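Local structure of probable L,D-transpeptidase 3 (Mycobacterium tuberculosis, 6D4K) at residues R64-K69 against G76-L81; Y200-D205 against A220-P225. The protein is a probable L,D-transpeptidase of the mycobacterial cell wall that does not form 3->3 peptidoglycan cross-links from tetrapeptide stems and may instead attach proteins to peptidoglycan. All blocks are in the same frame, centred on the assembly; numbering follows the deposited sequence.

Interaction 1: residues R64-K69 against G76-L81; sequences RAVEVK and GKFEWL
Phe-78, on an edge strand of the bacterial immunoglobulin-like domain, packs against Val-66 in the turn after helix 59-65 and Val-68 at the start of strand 68-71, a worked example of how one ring can bridge two beta-sheets at their margins. Strand 76-80 lies at the margin of one sheet and strand 68-71 at the margin of the other, and the CA atoms of Val-68 and Gly-76, the nearest pair across the contact, stand 8.5 Å apart. The union rests on side chains, with no hydrogen bond between the two segments.

The apolar contacts come first. Val-66 follows helix 59-65 as the first residue to depart from helical backbone angles, and its CG2 lies 4.1 Å from CE1 of Phe-78. With chi1 at -57°, this methyl sits between the backbone N and the carbonyl carbon and is thereby aimed at the ring. Val-68, already in its strand, brings its own CG2 obliquely to the ring, 4.2 Å from CZ. Phe-78 offers the far end of its ring to both valines; CG stands opposite the carbonyl carbon (chi1 -76°), which projects the ring from its strand toward them. Trp-88 of strand 85-90 meets the same ring edge-to-face, while Val-66 also packs on Val-47 and Phe-49 of strand 45-49.

The polar groups add little across the contact. Glu-67, whose side chain starts away from the other segment, forms a long salt bridge with Lys-69, OE2 to NZ 3.6 Å. The backbone bond from Glu-67 N to Arg-64 O, 3.2 Å, ties this loop residue back to the end of helix 59-65. One polar atom does meet the aromatic group: the carbonyl O of Val-66 lies at the ring edge, near its plane, 4.0 Å from Phe-78 CZ.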
ATOM      1  N   ARG A  64      -4.746   1.597 -25.881  1.00 20.13           N
ATOM      2  CA  ARG A  64      -6.032   1.959 -26.464  1.00 21.95           C
ATOM      3  C   ARG A  64      -6.949   0.746 -26.555  1.00 22.24           C
ATOM      4  O   ARG A  64      -8.157   0.850 -26.309  1.00 24.30           O
ATOM      5  CB  ARG A  64      -5.824   2.620 -27.830  1.00 25.10           C
ATOM      6  CG  ARG A  64      -5.117   3.974 -27.750  1.00 25.38           C
ATOM      7  CD  ARG A  64      -5.227   4.783 -29.026  1.00 26.97           C
ATOM      8  NE  ARG A  64      -4.677   4.079 -30.181  1.00 29.61           N
ATOM      9  CZ  ARG A  64      -3.405   4.134 -30.569  1.00 29.05           C
ATOM     10  NH1 ARG A  64      -2.528   4.871 -29.904  1.00 27.43           N
ATOM     11  NH2 ARG A  64      -3.009   3.446 -31.636  1.00 30.46           N
ATOM     12  N   ALA A  65      -6.375  -0.429 -26.846  1.00 19.83           N
ATOM     13  CA  ALA A  65      -7.188  -1.632 -26.950  1.00 21.12           C
ATOM     14  C   ALA A  65      -7.779  -2.022 -25.603  1.00 19.54           C
ATOM     15  O   ALA A  65      -8.841  -2.653 -25.561  1.00 24.22           O
ATOM     16  CB  ALA A  65      -6.362  -2.776 -27.534  1.00 24.78           C
ATOM     17  N   VAL A  66      -7.131  -1.642 -24.500  1.00 19.09           N
ATOM     18  CA  VAL A  66      -7.588  -2.024 -23.166  1.00 19.34           C
ATOM     19  C   VAL A  66      -8.089  -0.797 -22.410  1.00 20.29           C
ATOM     20  O   VAL A  66      -8.061  -0.748 -21.179  1.00 20.13           O
ATOM     21  CB  VAL A  66      -6.507  -2.807 -22.390  1.00 19.16           C
ATOM     22  CG1 VAL A  66      -6.084  -4.043 -23.189  1.00 20.25           C
ATOM     23  CG2 VAL A  66      -5.291  -1.920 -22.058  1.00 18.72           C
ATOM     24  N   GLU A  67      -8.563   0.198 -23.154  1.00 22.15           N
ATOM     25  CA  GLU A  67      -9.131   1.422 -22.604  1.00 22.16           C
ATOM     26  C   GLU A  67     -10.027   1.130 -21.406  1.00 20.96           C
ATOM     27  O   GLU A  67     -10.946   0.306 -21.487  1.00 23.26           O
ATOM     28  CB  GLU A  67      -9.952   2.089 -23.712  1.00 27.32           C
ATOM     29  CG  GLU A  67     -10.550   3.437 -23.339  1.00 36.90           C
ATOM     30  CD  GLU A  67     -11.503   3.978 -24.398  1.00 47.40           C
ATOM     31  OE1 GLU A  67     -11.758   3.272 -25.398  1.00 50.62           O
ATOM     32  OE2 GLU A  67     -11.992   5.113 -24.227  1.00 51.87           O
ATOM     33  N   VAL A  68      -9.746   1.772 -20.277  1.00 19.95           N
ATOM     34  CA  VAL A  68     -10.498   1.522 -19.051  1.00 21.05           C
ATOM     35  C   VAL A  68     -11.654   2.514 -18.953  1.00 19.77           C
ATOM     36  O   VAL A  68     -11.444   3.734 -18.921  1.00 22.66           O
ATOM     37  CB  VAL A  68      -9.597   1.608 -17.812  1.00 22.37           C
ATOM     38  CG1 VAL A  68     -10.432   1.415 -16.542  1.00 23.96           C
ATOM     39  CG2 VAL A  68      -8.464   0.583 -17.921  1.00 25.73           C
ATOM     40  N   LYS A  69     -12.882   1.998 -18.891  1.00 20.68           N
ATOM     41  CA  LYS A  69     -14.077   2.826 -18.761  1.00 23.34           C
ATOM     42  C   LYS A  69     -14.841   2.358 -17.532  1.00 20.57           C
ATOM     43  O   LYS A  69     -15.398   1.255 -17.519  1.00 23.59           O
ATOM     44  CB  LYS A  69     -14.940   2.762 -20.022  1.00 28.12           C
ATOM     45  CG  LYS A  69     -14.208   3.233 -21.279  1.00 33.06           C
ATOM     46  CD  LYS A  69     -14.893   2.745 -22.547  1.00 38.42           C
ATOM     47  CE  LYS A  69     -15.990   3.702 -22.994  1.00 42.86           C
ATOM     48  NZ  LYS A  69     -15.567   4.546 -24.153  1.00 47.32           N
ATOM     49  N   GLY A  76      -7.180   8.091 -15.189  1.00 19.35           N
ATOM     50  CA  GLY A  76      -6.060   7.333 -14.673  1.00 18.96           C
ATOM     51  C   GLY A  76      -4.895   7.300 -15.638  1.00 19.16           C
ATOM     52  O   GLY A  76      -4.912   7.926 -16.698  1.00 20.94           O
ATOM     53  N   LYS A  77      -3.859   6.571 -15.239  1.00 20.24           N
ATOM     54  CA  LYS A  77      -2.628   6.511 -16.015  1.00 20.34           C
ATOM     55  C   LYS A  77      -2.132   5.072 -16.090  1.00 19.01           C
ATOM     56  O   LYS A  77      -2.156   4.355 -15.091  1.00 18.52           O
ATOM     57  CB  LYS A  77      -1.541   7.385 -15.376  1.00 25.36           C
ATOM     58  CG  LYS A  77      -1.831   8.880 -15.422  1.00 30.36           C
ATOM     59  CD  LYS A  77      -0.921   9.653 -14.478  1.00 35.41           C
ATOM     60  CE  LYS A  77      -1.168  11.151 -14.583  1.00 35.58           C
ATOM     61  NZ  LYS A  77      -2.507  11.489 -14.047  1.00 37.98           N
ATOM     62  N   PHE A  78      -1.646   4.671 -17.262  1.00 19.31           N
ATOM     63  CA  PHE A  78      -1.105   3.333 -17.450  1.00 19.17           C
ATOM     64  C   PHE A  78       0.359   3.266 -17.030  1.00 19.00           C
ATOM     65  O   PHE A  78       1.151   4.165 -17.333  1.00 22.45           O
ATOM     66  CB  PHE A  78      -1.208   2.908 -18.916  1.00 19.55           C
ATOM     67  CG  PHE A  78      -2.595   2.513 -19.349  1.00 18.59           C
ATOM     68  CD1 PHE A  78      -3.172   1.328 -18.904  1.00 19.49           C
ATOM     69  CD2 PHE A  78      -3.321   3.319 -20.220  1.00 19.65           C
ATOM     70  CE1 PHE A  78      -4.439   0.955 -19.330  1.00 19.81           C
ATOM     71  CE2 PHE A  78      -4.592   2.956 -20.634  1.00 20.59           C
ATOM     72  CZ  PHE A  78      -5.152   1.769 -20.197  1.00 21.00           C
ATOM     73  N   GLU A  79       0.709   2.185 -16.329  1.00 19.51           N
ATOM     74  CA  GLU A  79       2.091   1.870 -15.980  1.00 21.28           C
ATOM     75  C   GLU A  79       2.339   0.413 -16.331  1.00 19.08           C
ATOM     76  O   GLU A  79       1.582  -0.463 -15.909  1.00 19.82           O
ATOM     77  CB  GLU A  79       2.337   2.041 -14.477  1.00 27.31           C
ATOM     78  CG  GLU A  79       1.996   3.392 -13.898  1.00 35.72           C
ATOM     79  CD  GLU A  79       2.243   3.440 -12.400  1.00 43.47           C
ATOM     80  OE1 GLU A  79       2.343   2.357 -11.775  1.00 44.64           O
ATOM     81  OE2 GLU A  79       2.348   4.559 -11.854  1.00 49.02           O
ATOM     82  N   TRP A  80       3.393   0.147 -17.091  1.00 18.66           N
ATOM     83  CA  TRP A  80       3.719  -1.219 -17.476  1.00 21.34           C
ATOM     84  C   TRP A  80       4.540  -1.879 -16.372  1.00 23.55           C
ATOM     85  O   TRP A  80       5.613  -1.388 -16.009  1.00 26.36           O
ATOM     86  CB  TRP A  80       4.435  -1.239 -18.833  1.00 21.49           C
ATOM     87  CG  TRP A  80       3.461  -0.929 -19.927  1.00 20.97           C
ATOM     88  CD1 TRP A  80       3.019   0.301 -20.299  1.00 20.70           C
ATOM     89  CD2 TRP A  80       2.761  -1.878 -20.740  1.00 18.71           C
ATOM     90  NE1 TRP A  80       2.091   0.186 -21.309  1.00 19.85           N
ATOM     91  CE2 TRP A  80       1.917  -1.143 -21.602  1.00 18.29           C
ATOM     92  CE3 TRP A  80       2.765  -3.278 -20.819  1.00 19.37           C
ATOM     93  CZ2 TRP A  80       1.078  -1.756 -22.535  1.00 18.19           C
ATOM     94  CZ3 TRP A  80       1.962  -3.893 -21.761  1.00 18.28           C
ATOM     95  CH2 TRP A  80       1.103  -3.130 -22.595  1.00 18.90           C
ATOM     96  N   LEU A  81       4.012  -2.974 -15.819  1.00 22.21           N
ATOM     97  CA  LEU A  81       4.708  -3.724 -14.776  1.00 24.66           C
ATOM     98  C   LEU A  81       5.607  -4.818 -15.336  1.00 27.17           C
ATOM     99  O   LEU A  81       6.598  -5.189 -14.696  1.00 30.38           O
ATOM    100  CB  LEU A  81       3.695  -4.345 -13.808  1.00 24.46           C
ATOM    101  CG  LEU A  81       2.692  -3.379 -13.178  1.00 27.33           C
ATOM    102  CD1 LEU A  81       1.817  -4.063 -12.137  1.00 26.78           C
ATOM    103  CD2 LEU A  81       3.420  -2.193 -12.577  1.00 28.58           C
TER

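Interaction 2: residues Y200-D205 against A220-P225; sequences YRLSVD and APWALP
Leu-202 lies over the indole of Trp-222, joining the two-stranded antiparallel sheet of strands 183-186 and 201-204 to the 3-10 segment 221-225 in the L,D-transpeptidase (YkuD) catalytic domain. It illustrates how a tryptophan on a loop can pack against a strand without a hydrogen bond between the two segments.

The tight part is the pairing of leucine with indole. Leu-202 CD1 comes to 3.6 Å from Trp-222 CZ2, on the benzene half of the ring system. Its other methyl, CD2, makes a CH-pi contact over the face, 4.2 Å from the centroid of the six-membered ring and 10° off the ring normal. Trp-222 can present that face because its CG lies between the backbone N and the carbonyl carbon (chi1 62°), folding the indole back over its own segment. The opposite face consequently lies over Ala-220, whose CA is 3.7 Å from the ring plane and offset toward the rim, so the indole is layered between a leucine methyl and the chain that precedes it.

The looser part is at the ring edge, where Val-204 CG2 approaches Trp-222 near its plane. Val-204 is buried, and its side chain also packs on Met-185 and on His-218, the predicted proton donor/acceptor of the active site. Trp-222 itself, by contrast, remains exposed to solvent despite the leucine over it. One residue further along the strand's chain, Asp-205 forms salt bridges with Arg-181 and Arg-241. At the start of the 3-10 segment, Ala-223 N bonds to Ala-220 O at 2.8 Å. On the valine side the approach is more distant, 4.4 Å between Val-204 CG2 and Trp-222 CH2.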
ATOM      1  N   TYR A 200      20.570  -6.999   8.846  1.00 52.35           N
ATOM      2  CA  TYR A 200      19.570  -7.470   9.792  1.00 48.37           C
ATOM      3  C   TYR A 200      18.741  -8.564   9.141  1.00 42.83           C
ATOM      4  O   TYR A 200      18.687  -8.687   7.915  1.00 41.30           O
ATOM      5  CB  TYR A 200      18.671  -6.327  10.284  1.00 49.83           C
ATOM      6  CG  TYR A 200      17.967  -5.562   9.182  1.00 52.27           C
ATOM      7  CD1 TYR A 200      16.787  -6.034   8.622  1.00 52.80           C
ATOM      8  CD2 TYR A 200      18.476  -4.358   8.712  1.00 54.14           C
ATOM      9  CE1 TYR A 200      16.141  -5.337   7.617  1.00 55.04           C
ATOM     10  CE2 TYR A 200      17.839  -3.654   7.710  1.00 54.92           C
ATOM     11  CZ  TYR A 200      16.670  -4.146   7.167  1.00 56.23           C
ATOM     12  OH  TYR A 200      16.026  -3.449   6.167  1.00 57.46           O
ATOM     13  N   ARG A 201      18.101  -9.364   9.990  1.00 38.56           N
ATOM     14  CA  ARG A 201      17.114 -10.347   9.556  1.00 37.70           C
ATOM     15  C   ARG A 201      16.049 -10.410  10.639  1.00 35.25           C
ATOM     16  O   ARG A 201      16.319 -10.871  11.753  1.00 35.13           O
ATOM     17  CB  ARG A 201      17.746 -11.719   9.334  1.00 39.39           C
ATOM     18  CG  ARG A 201      16.747 -12.804   8.996  1.00 42.33           C
ATOM     19  CD  ARG A 201      17.438 -14.143   8.818  1.00 47.78           C
ATOM     20  NE  ARG A 201      16.488 -15.250   8.879  1.00 52.57           N
ATOM     21  CZ  ARG A 201      15.969 -15.852   7.816  1.00 54.09           C
ATOM     22  NH1 ARG A 201      16.312 -15.460   6.594  1.00 54.99           N
ATOM     23  NH2 ARG A 201      15.113 -16.852   7.976  1.00 54.01           N
ATOM     24  N   LEU A 202      14.850  -9.946  10.308  1.00 35.48           N
ATOM     25  CA  LEU A 202      13.771  -9.778  11.263  1.00 37.90           C
ATOM     26  C   LEU A 202      12.597 -10.657  10.870  1.00 34.15           C
ATOM     27  O   LEU A 202      12.374 -10.940   9.689  1.00 34.45           O
ATOM     28  CB  LEU A 202      13.284  -8.325  11.262  1.00 41.15           C
ATOM     29  CG  LEU A 202      14.356  -7.250  11.422  1.00 45.25           C
ATOM     30  CD1 LEU A 202      13.869  -5.925  10.863  1.00 46.57           C
ATOM     31  CD2 LEU A 202      14.750  -7.110  12.882  1.00 45.80           C
ATOM     32  N   SER A 203      11.851 -11.093  11.876  1.00 35.20           N
ATOM     33  CA  SER A 203      10.534 -11.674  11.674  1.00 34.94           C
ATOM     34  C   SER A 203       9.517 -10.613  12.064  1.00 34.62           C
ATOM     35  O   SER A 203       9.518 -10.138  13.206  1.00 37.51           O
ATOM     36  CB  SER A 203      10.342 -12.928  12.518  1.00 39.66           C
ATOM     37  OG  SER A 203       9.076 -13.503  12.250  1.00 43.51           O
ATOM     38  N   VAL A 204       8.670 -10.234  11.114  1.00 33.19           N
ATOM     39  CA  VAL A 204       7.764  -9.102  11.255  1.00 34.59           C
ATOM     40  C   VAL A 204       6.352  -9.649  11.406  1.00 34.51           C
ATOM     41  O   VAL A 204       5.867 -10.378  10.532  1.00 35.30           O
ATOM     42  CB  VAL A 204       7.877  -8.151  10.055  1.00 36.97           C
ATOM     43  CG1 VAL A 204       6.819  -7.077  10.135  1.00 36.47           C
ATOM     44  CG2 VAL A 204       9.274  -7.536  10.006  1.00 41.19           C
ATOM     45  N   ASP A 205       5.689  -9.277  12.503  1.00 35.41           N
ATOM     46  CA  ASP A 205       4.422  -9.905  12.871  1.00 39.47           C
ATOM     47  C   ASP A 205       3.308  -9.537  11.897  1.00 36.34           C
ATOM     48  O   ASP A 205       2.646 -10.416  11.332  1.00 40.28           O
ATOM     49  CB  ASP A 205       4.047  -9.505  14.297  1.00 45.05           C
ATOM     50  CG  ASP A 205       3.160 -10.529  14.974  1.00 50.61           C
ATOM     51  OD1 ASP A 205       2.541 -11.355  14.269  1.00 52.02           O
ATOM     52  OD2 ASP A 205       3.094 -10.512  16.221  1.00 52.17           O
ATOM     53  N   ALA A 220       6.947  -3.061  14.699  1.00 34.63           N
ATOM     54  CA  ALA A 220       8.379  -2.958  14.986  1.00 37.33           C
ATOM     55  C   ALA A 220       8.588  -2.828  16.490  1.00 40.70           C
ATOM     56  O   ALA A 220       8.986  -1.772  16.993  1.00 41.79           O
ATOM     57  CB  ALA A 220       8.995  -1.783  14.223  1.00 38.91           C
ATOM     58  N   PRO A 221       8.345  -3.908  17.242  1.00 42.60           N
ATOM     59  CA  PRO A 221       8.436  -3.813  18.711  1.00 46.42           C
ATOM     60  C   PRO A 221       9.816  -3.447  19.231  1.00 50.12           C
ATOM     61  O   PRO A 221       9.919  -2.808  20.287  1.00 50.95           O
ATOM     62  CB  PRO A 221       7.972  -5.193  19.196  1.00 47.15           C
ATOM     63  CG  PRO A 221       8.102  -6.093  18.002  1.00 47.24           C
ATOM     64  CD  PRO A 221       7.929  -5.245  16.789  1.00 46.08           C
ATOM     65  N   TRP A 222      10.883  -3.827  18.526  1.00 51.48           N
ATOM     66  CA  TRP A 222      12.223  -3.416  18.927  1.00 52.46           C
ATOM     67  C   TRP A 222      12.437  -1.916  18.769  1.00 52.50           C
ATOM     68  O   TRP A 222      13.390  -1.374  19.340  1.00 54.91           O
ATOM     69  CB  TRP A 222      13.255  -4.154  18.080  1.00 53.40           C
ATOM     70  CG  TRP A 222      13.105  -3.823  16.636  1.00 53.83           C
ATOM     71  CD1 TRP A 222      13.702  -2.797  15.964  1.00 55.27           C
ATOM     72  CD2 TRP A 222      12.270  -4.497  15.686  1.00 51.80           C
ATOM     73  NE1 TRP A 222      13.302  -2.798  14.649  1.00 54.38           N
ATOM     74  CE2 TRP A 222      12.424  -3.833  14.452  1.00 52.33           C
ATOM     75  CE3 TRP A 222      11.420  -5.605  15.755  1.00 49.48           C
ATOM     76  CZ2 TRP A 222      11.759  -4.239  13.299  1.00 50.76           C
ATOM     77  CZ3 TRP A 222      10.758  -6.007  14.610  1.00 49.57           C
ATOM     78  CH2 TRP A 222      10.929  -5.324  13.397  1.00 49.85           C
ATOM     79  N   ALA A 223      11.577  -1.236  18.008  1.00 49.41           N
ATOM     80  CA  ALA A 223      11.748   0.173  17.681  1.00 47.48           C
ATOM     81  C   ALA A 223      10.834   1.088  18.493  1.00 49.39           C
ATOM     82  O   ALA A 223      10.642   2.249  18.119  1.00 49.47           O
ATOM     83  CB  ALA A 223      11.535   0.403  16.185  1.00 46.85           C
ATOM     84  N   LEU A 224      10.268   0.583  19.587  1.00 47.76           N
ATOM     85  CA  LEU A 224       9.325   1.359  20.396  1.00 48.72           C
ATOM     86  C   LEU A 224       9.844   2.721  20.842  1.00 50.19           C
ATOM     87  O   LEU A 224       9.106   3.709  20.694  1.00 51.18           O
ATOM     88  CB  LEU A 224       8.844   0.515  21.583  1.00 46.61           C
ATOM     89  CG  LEU A 224       7.486  -0.156  21.425  1.00 46.67           C
ATOM     90  CD1 LEU A 224       7.358  -0.752  20.044  1.00 46.04           C
ATOM     91  CD2 LEU A 224       7.317  -1.224  22.490  1.00 47.26           C
ATOM     92  N   PRO A 225      11.059   2.856  21.387  1.00 49.75           N
ATOM     93  CA  PRO A 225      11.475   4.166  21.923  1.00 49.78           C
ATOM     94  C   PRO A 225      11.529   5.277  20.890  1.00 51.36           C
ATOM     95  O   PRO A 225      11.517   6.454  21.271  1.00 55.34           O
ATOM     96  CB  PRO A 225      12.863   3.885  22.516  1.00 48.64           C
ATOM     97  CG  PRO A 225      12.882   2.417  22.758  1.00 48.12           C
ATOM     98  CD  PRO A 225      12.079   1.823  21.647  1.00 48.18           C
TER

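Both interactions set one aromatic side chain against two aliphatic ones without a hydrogen bond between their segments, but they do so in different settings. Interaction 1 bridges the margins of two sheets of the immunoglobulin-like domain, with a buried valine at the far end of the ring, and lies away from the annotated sites. Interaction 2 joins a two-stranded sheet to a 3-10 segment of the catalytic domain, where the indole is exposed and the buried valine borders the predicted catalytic histidine. The chemistry differs accordingly: a carbonyl at the ring edge and an oblique methyl for phenylalanine, face packing for tryptophan. Their centres, about 38 Å apart, lie on opposite sides of the chain's centre, and they share no strand or helix.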